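Local coordinates for MdcD (Pseudomonas aeruginosa, PDB 5VIP), which probably acts as the beta subunit of biotin-independent malonate decarboxylase, a carboxyltransferase-type subunit thought to take part in decarboxylation of the malonyl thioester, at residues B[96-101]-B[137-142]; B[102-107]-B[145-150]. All coordinates share one frame; numbering follows the deposited sequence.

Both interactions join helix 87-105 to the chain that runs through helix 126-143 and on toward strand 150-153, and their centres lie about 8 Å apart. Interaction 1 is a buried contact between the two helices, built mainly from aliphatic carbons without a hydrogen bond across it. Interaction 2 is a surface contact farther from the centre of the chain, where the end of the first helix meets the loop that follows the second; polar and aromatic groups replace the aliphatic carbons. The areas are nearly equal, 239 and 247 Å². A salt bridge ties them together, with Asp142 OD1 of interaction 1 standing 2.9 Å from Arg105 NH1 of interaction 2.

Interaction 1 (B[96-101]-B[137-142]); sequences ALELAA and QAAIVD
Leu97 and Ala139 meet at their first side-chain carbons, Leu97 CB lying 3.5 Å from Ala139 CB, tighter than ordinary van der Waals contact. The small alanine lets the backbones close in: the CA atoms of Glu98 and Ala139 are 5.5 Å apart, and the axes of the short segments approach to 8.6 Å. Beyond CB, the Leu97 branch reaches Ile140, with CD1 3.8 Å from Ile140 CG1, the two side chains crossing obliquely. Glu98 adds aliphatic contact, its CG 3.9 Å from the Ala139 methyl, which thus sits between Leu97 and Glu98.

The segments run nearly parallel, at 22°, as expected where consecutive helices of a crotonase-like beta-alpha-beta arrangement cover one face of the sheet. Accordingly Leu97 also touches Ala112 and Ile140 touches Leu114, both on strand 111-115.

The polar groups bind elsewhere. With CG anti to the backbone N (chi1 -176°), Asp142 lays its carboxylate against Ala101, OD2 3.7 Å from Ala101 CB; its OD1 forms salt bridges with Arg145 and Arg105, which probably favour the ionised form. Glu98 OE1 is paired with a basic side chain on the chain of another protein.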
loop_
_atom_site.group_PDB
_atom_site.type_symbol
_atom_site.label_atom_id
_atom_site.label_comp_id
_atom_site.label_asym_id
_atom_site.label_seq_id
_atom_site.Cartn_x
_atom_site.Cartn_y
_atom_site.Cartn_z
ATOM N N ALA B 96 -1.981 14.618 -6.234
ATOM C CA ALA B 96 -2.603 15.594 -5.335
ATOM C C ALA B 96 -1.935 15.537 -3.957
ATOM O O ALA B 96 -1.636 16.571 -3.358
ATOM C CB ALA B 96 -4.084 15.336 -5.217
ATOM N N LEU B 97 -1.700 14.321 -3.470
ATOM C CA LEU B 97 -1.030 14.139 -2.183
ATOM C C LEU B 97 0.411 14.624 -2.226
ATOM O O LEU B 97 0.910 15.196 -1.256
ATOM C CB LEU B 97 -1.084 12.663 -1.769
ATOM C CG LEU B 97 -2.469 12.187 -1.313
ATOM C CD1 LEU B 97 -2.614 10.672 -1.433
ATOM C CD2 LEU B 97 -2.686 12.615 0.132
ATOM N N GLU B 98 1.091 14.373 -3.337
ATOM C CA GLU B 98 2.470 14.835 -3.494
ATOM C C GLU B 98 2.578 16.360 -3.476
ATOM O O GLU B 98 3.488 16.921 -2.868
ATOM C CB GLU B 98 3.064 14.280 -4.796
ATOM C CG GLU B 98 3.298 12.771 -4.746
ATOM C CD GLU B 98 3.446 12.132 -6.124
ATOM O OE1 GLU B 98 3.443 12.866 -7.134
ATOM O OE2 GLU B 98 3.554 10.888 -6.190
ATOM N N LEU B 99 1.656 17.037 -4.149
ATOM C CA LEU B 99 1.689 18.497 -4.169
ATOM C C LEU B 99 1.331 19.070 -2.794
ATOM O O LEU B 99 1.800 20.143 -2.420
ATOM C CB LEU B 99 0.752 19.042 -5.255
ATOM C CG LEU B 99 1.289 18.869 -6.690
ATOM C CD1 LEU B 99 0.257 19.308 -7.731
ATOM C CD2 LEU B 99 2.582 19.654 -6.876
ATOM N N ALA B 100 0.503 18.363 -2.034
ATOM C CA ALA B 100 0.176 18.835 -0.687
ATOM C C ALA B 100 1.408 18.750 0.203
ATOM O O ALA B 100 1.650 19.631 1.021
ATOM C CB ALA B 100 -0.971 18.040 -0.082
ATOM N N ALA B 101 2.191 17.690 0.039
ATOM C CA ALA B 101 3.430 17.574 0.806
ATOM C C ALA B 101 4.390 18.701 0.404
ATOM O O ALA B 101 5.029 19.321 1.253
ATOM C CB ALA B 101 4.068 16.208 0.588
ATOM N N GLN B 137 0.329 5.505 -1.332
ATOM C CA GLN B 137 0.730 5.143 0.026
ATOM C C GLN B 137 1.982 5.914 0.448
ATOM O O GLN B 137 2.024 6.489 1.542
ATOM C CB GLN B 137 0.940 3.631 0.137
ATOM C CG GLN B 137 -0.390 2.891 0.097
ATOM C CD GLN B 137 -0.231 1.399 -0.069
ATOM O OE1 GLN B 137 0.874 0.899 -0.243
ATOM N NE2 GLN B 137 -1.339 0.681 -0.020
ATOM N N ALA B 138 2.966 5.982 -0.442
ATOM C CA ALA B 138 4.175 6.771 -0.195
ATOM C C ALA B 138 3.871 8.235 0.085
ATOM O O ALA B 138 4.476 8.841 0.973
ATOM C CB ALA B 138 5.140 6.672 -1.394
ATOM N N ALA B 139 2.952 8.807 -0.689
ATOM C CA ALA B 139 2.633 10.223 -0.553
ATOM C C ALA B 139 1.900 10.504 0.759
ATOM O O ALA B 139 2.045 11.579 1.347
ATOM C CB ALA B 139 1.808 10.697 -1.751
ATOM N N ILE B 140 1.118 9.538 1.230
ATOM C CA ILE B 140 0.414 9.725 2.496
ATOM C C ILE B 140 1.407 9.782 3.651
ATOM O O ILE B 140 1.308 10.640 4.536
ATOM C CB ILE B 140 -0.614 8.601 2.741
ATOM C CG1 ILE B 140 -1.827 8.818 1.827
ATOM C CG2 ILE B 140 -1.061 8.582 4.220
ATOM C CD1 ILE B 140 -2.691 7.600 1.711
ATOM N N VAL B 141 2.386 8.881 3.625
ATOM C CA VAL B 141 3.390 8.840 4.682
ATOM C C VAL B 141 4.221 10.135 4.658
ATOM O O VAL B 141 4.471 10.739 5.704
ATOM C CB VAL B 141 4.290 7.582 4.544
ATOM C CG1 VAL B 141 5.397 7.559 5.622
ATOM C CG2 VAL B 141 3.435 6.317 4.651
ATOM N N ASP B 142 4.612 10.575 3.465
ATOM C CA ASP B 142 5.375 11.827 3.323
ATOM C C ASP B 142 4.575 13.012 3.863
ATOM O O ASP B 142 5.098 13.803 4.638
ATOM C CB ASP B 142 5.756 12.062 1.857
ATOM C CG ASP B 142 6.636 13.288 1.658
ATOM O OD1 ASP B 142 7.182 13.822 2.651
ATOM O OD2 ASP B 142 6.789 13.708 0.488
#

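Interaction 2 (B[102-107]-B[145-150]); sequences EDNRNG and RYQPVV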
loop_
_atom_site.group_PDB
_atom_site.type_symbol
_atom_site.label_atom_id
_atom_site.label_comp_id
_atom_site.label_asym_id
_atom_site.label_seq_id
_atom_site.Cartn_x
_atom_site.Cartn_y
_atom_site.Cartn_z
ATOM N N GLU B 102 4.479 18.968 -0.898
ATOM C CA GLU B 102 5.330 20.047 -1.405
ATOM C C GLU B 102 4.910 21.404 -0.814
ATOM O O GLU B 102 5.760 22.191 -0.383
ATOM C CB GLU B 102 5.284 20.061 -2.935
ATOM C CG GLU B 102 6.262 20.991 -3.615
ATOM C CD GLU B 102 6.422 20.653 -5.093
ATOM O OE1 GLU B 102 6.574 21.587 -5.907
ATOM O OE2 GLU B 102 6.392 19.448 -5.440
ATOM N N ASP B 103 3.603 21.661 -0.773
ATOM C CA ASP B 103 3.065 22.858 -0.125
ATOM C C ASP B 103 3.597 22.988 1.299
ATOM O O ASP B 103 4.081 24.045 1.705
ATOM C CB ASP B 103 1.524 22.825 -0.087
ATOM C CG ASP B 103 0.883 23.499 -1.283
ATOM O OD1 ASP B 103 1.608 24.142 -2.071
ATOM O OD2 ASP B 103 -0.360 23.397 -1.432
ATOM N N ASN B 104 3.499 21.908 2.063
ATOM C CA ASN B 104 3.902 21.947 3.462
ATOM C C ASN B 104 5.394 22.220 3.616
ATOM O O ASN B 104 5.799 22.935 4.539
ATOM C CB ASN B 104 3.513 20.643 4.171
ATOM C CG ASN B 104 2.072 20.665 4.648
ATOM O OD1 ASN B 104 1.781 21.157 5.737
ATOM N ND2 ASN B 104 1.159 20.164 3.820
ATOM N N ARG B 105 6.208 21.674 2.717
ATOM C CA ARG B 105 7.644 21.969 2.740
ATOM C C ARG B 105 7.914 23.427 2.368
ATOM O O ARG B 105 8.969 23.965 2.694
ATOM C CB ARG B 105 8.422 21.042 1.805
ATOM C CG ARG B 105 8.659 19.663 2.396
ATOM C CD ARG B 105 9.514 18.807 1.486
ATOM N NE ARG B 105 8.751 18.209 0.390
ATOM C CZ ARG B 105 8.111 17.047 0.487
ATOM N NH1 ARG B 105 8.128 16.382 1.629
ATOM N NH2 ARG B 105 7.449 16.557 -0.548
ATOM N N ASN B 106 6.950 24.059 1.698
ATOM C CA ASN B 106 7.031 25.481 1.362
ATOM C C ASN B 106 6.314 26.371 2.380
ATOM O O ASN B 106 6.103 27.553 2.127
ATOM C CB ASN B 106 6.439 25.744 -0.028
ATOM C CG ASN B 106 7.254 25.121 -1.148
ATOM O OD1 ASN B 106 8.473 24.978 -1.049
ATOM N ND2 ASN B 106 6.578 24.768 -2.238
ATOM N N GLY B 107 5.935 25.801 3.520
ATOM C CA GLY B 107 5.308 26.565 4.584
ATOM C C GLY B 107 3.809 26.768 4.467
ATOM O O GLY B 107 3.239 27.576 5.195
ATOM N N ARG B 145 4.190 13.717 7.696
ATOM C CA ARG B 145 5.247 14.370 8.464
ATOM C C ARG B 145 4.839 15.804 8.820
ATOM O O ARG B 145 5.447 16.431 9.688
ATOM C CB ARG B 145 6.559 14.348 7.684
ATOM C CG ARG B 145 7.097 12.928 7.514
ATOM C CD ARG B 145 8.450 12.912 6.855
ATOM N NE ARG B 145 8.420 13.436 5.497
ATOM C CZ ARG B 145 9.513 13.590 4.754
ATOM N NH1 ARG B 145 10.690 13.265 5.255
ATOM N NH2 ARG B 145 9.431 14.077 3.525
ATOM N N TYR B 146 3.783 16.301 8.177
ATOM C CA TYR B 146 3.353 17.697 8.324
ATOM C C TYR B 146 1.888 17.857 8.743
ATOM O O TYR B 146 1.551 18.700 9.583
ATOM C CB TYR B 146 3.569 18.449 7.003
ATOM C CG TYR B 146 4.893 18.143 6.349
ATOM C CD1 TYR B 146 6.059 18.763 6.776
ATOM C CD2 TYR B 146 4.978 17.223 5.308
ATOM C CE1 TYR B 146 7.279 18.474 6.189
ATOM C CE2 TYR B 146 6.188 16.931 4.713
ATOM C CZ TYR B 146 7.334 17.565 5.155
ATOM O OH TYR B 146 8.535 17.263 4.563
ATOM N N GLN B 147 1.008 17.061 8.145
ATOM C CA GLN B 147 -0.439 17.213 8.349
ATOM C C GLN B 147 -1.118 15.855 8.341
ATOM O O GLN B 147 -0.741 14.980 7.547
ATOM C CB GLN B 147 -1.065 18.086 7.246
ATOM C CG GLN B 147 -0.559 19.522 7.151
ATOM C CD GLN B 147 -0.930 20.374 8.356
ATOM O OE1 GLN B 147 -1.903 20.104 9.052
ATOM N NE2 GLN B 147 -0.155 21.418 8.598
ATOM N N PRO B 148 -2.134 15.671 9.194
ATOM C CA PRO B 148 -2.917 14.433 9.150
ATOM C C PRO B 148 -3.719 14.338 7.847
ATOM O O PRO B 148 -4.241 15.345 7.374
ATOM C CB PRO B 148 -3.844 14.567 10.362
ATOM C CG PRO B 148 -4.017 16.051 10.514
ATOM C CD PRO B 148 -2.654 16.610 10.204
ATOM N N VAL B 149 -3.782 13.148 7.264
ATOM C CA VAL B 149 -4.709 12.877 6.172
ATOM C C VAL B 149 -5.947 12.272 6.806
ATOM O O VAL B 149 -5.844 11.381 7.651
ATOM C CB VAL B 149 -4.125 11.911 5.131
ATOM C CG1 VAL B 149 -5.165 11.591 4.057
ATOM C CG2 VAL B 149 -2.846 12.502 4.517
ATOM N N VAL B 150 -7.114 12.772 6.425
ATOM C CA VAL B 150 -8.363 12.211 6.903
ATOM C C VAL B 150 -8.973 11.391 5.779
ATOM O O VAL B 150 -9.070 11.864 4.653
ATOM C CB VAL B 150 -9.339 13.306 7.362
ATOM C CG1 VAL B 150 -10.681 12.702 7.747
ATOM C CG2 VAL B 150 -8.738 14.095 8.529
#
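Asn104 meets Tyr146 from its first side-chain atom onward. Its CB lies 3.6 Å from Tyr146 CG, oblique to the ring. The next atom, CG, packs on Tyr146 CB and near Gln147 CG; the side chains of Asn104 and Tyr146 run in opposite directions, with the amide plane only 16° from that of the ring. At the tip, OD1 is 3.2 Å from Gln147 CG and receives a weak hydrogen bond from Gln147 NE2 (3.5 Å, 147°). The other branch, ND2, hydrogen-bonds to Ala100 O and Thr110 O, which fixes the amide's rotation.

At the far end of the tyrosine, Arg105 NH1 donates to Tyr146 OH over 3.1 Å, the hydroxyl oxygen tilted 18° from the guanidinium plane. Arg105 NH1 and Arg145 NH2 are 3.3 Å apart, two donors brought together by the carboxylate of Asp142. Arg145 CB lies over one face of the tyrosine ring, offset toward its rim.

Gly107, with positive phi, is the C-prime residue of a Schellman motif: Gly107 N bonds to Asn104 O and Val108 N to Asp103 O, ending helix 87-105 beside the loop that enters strand 150-153.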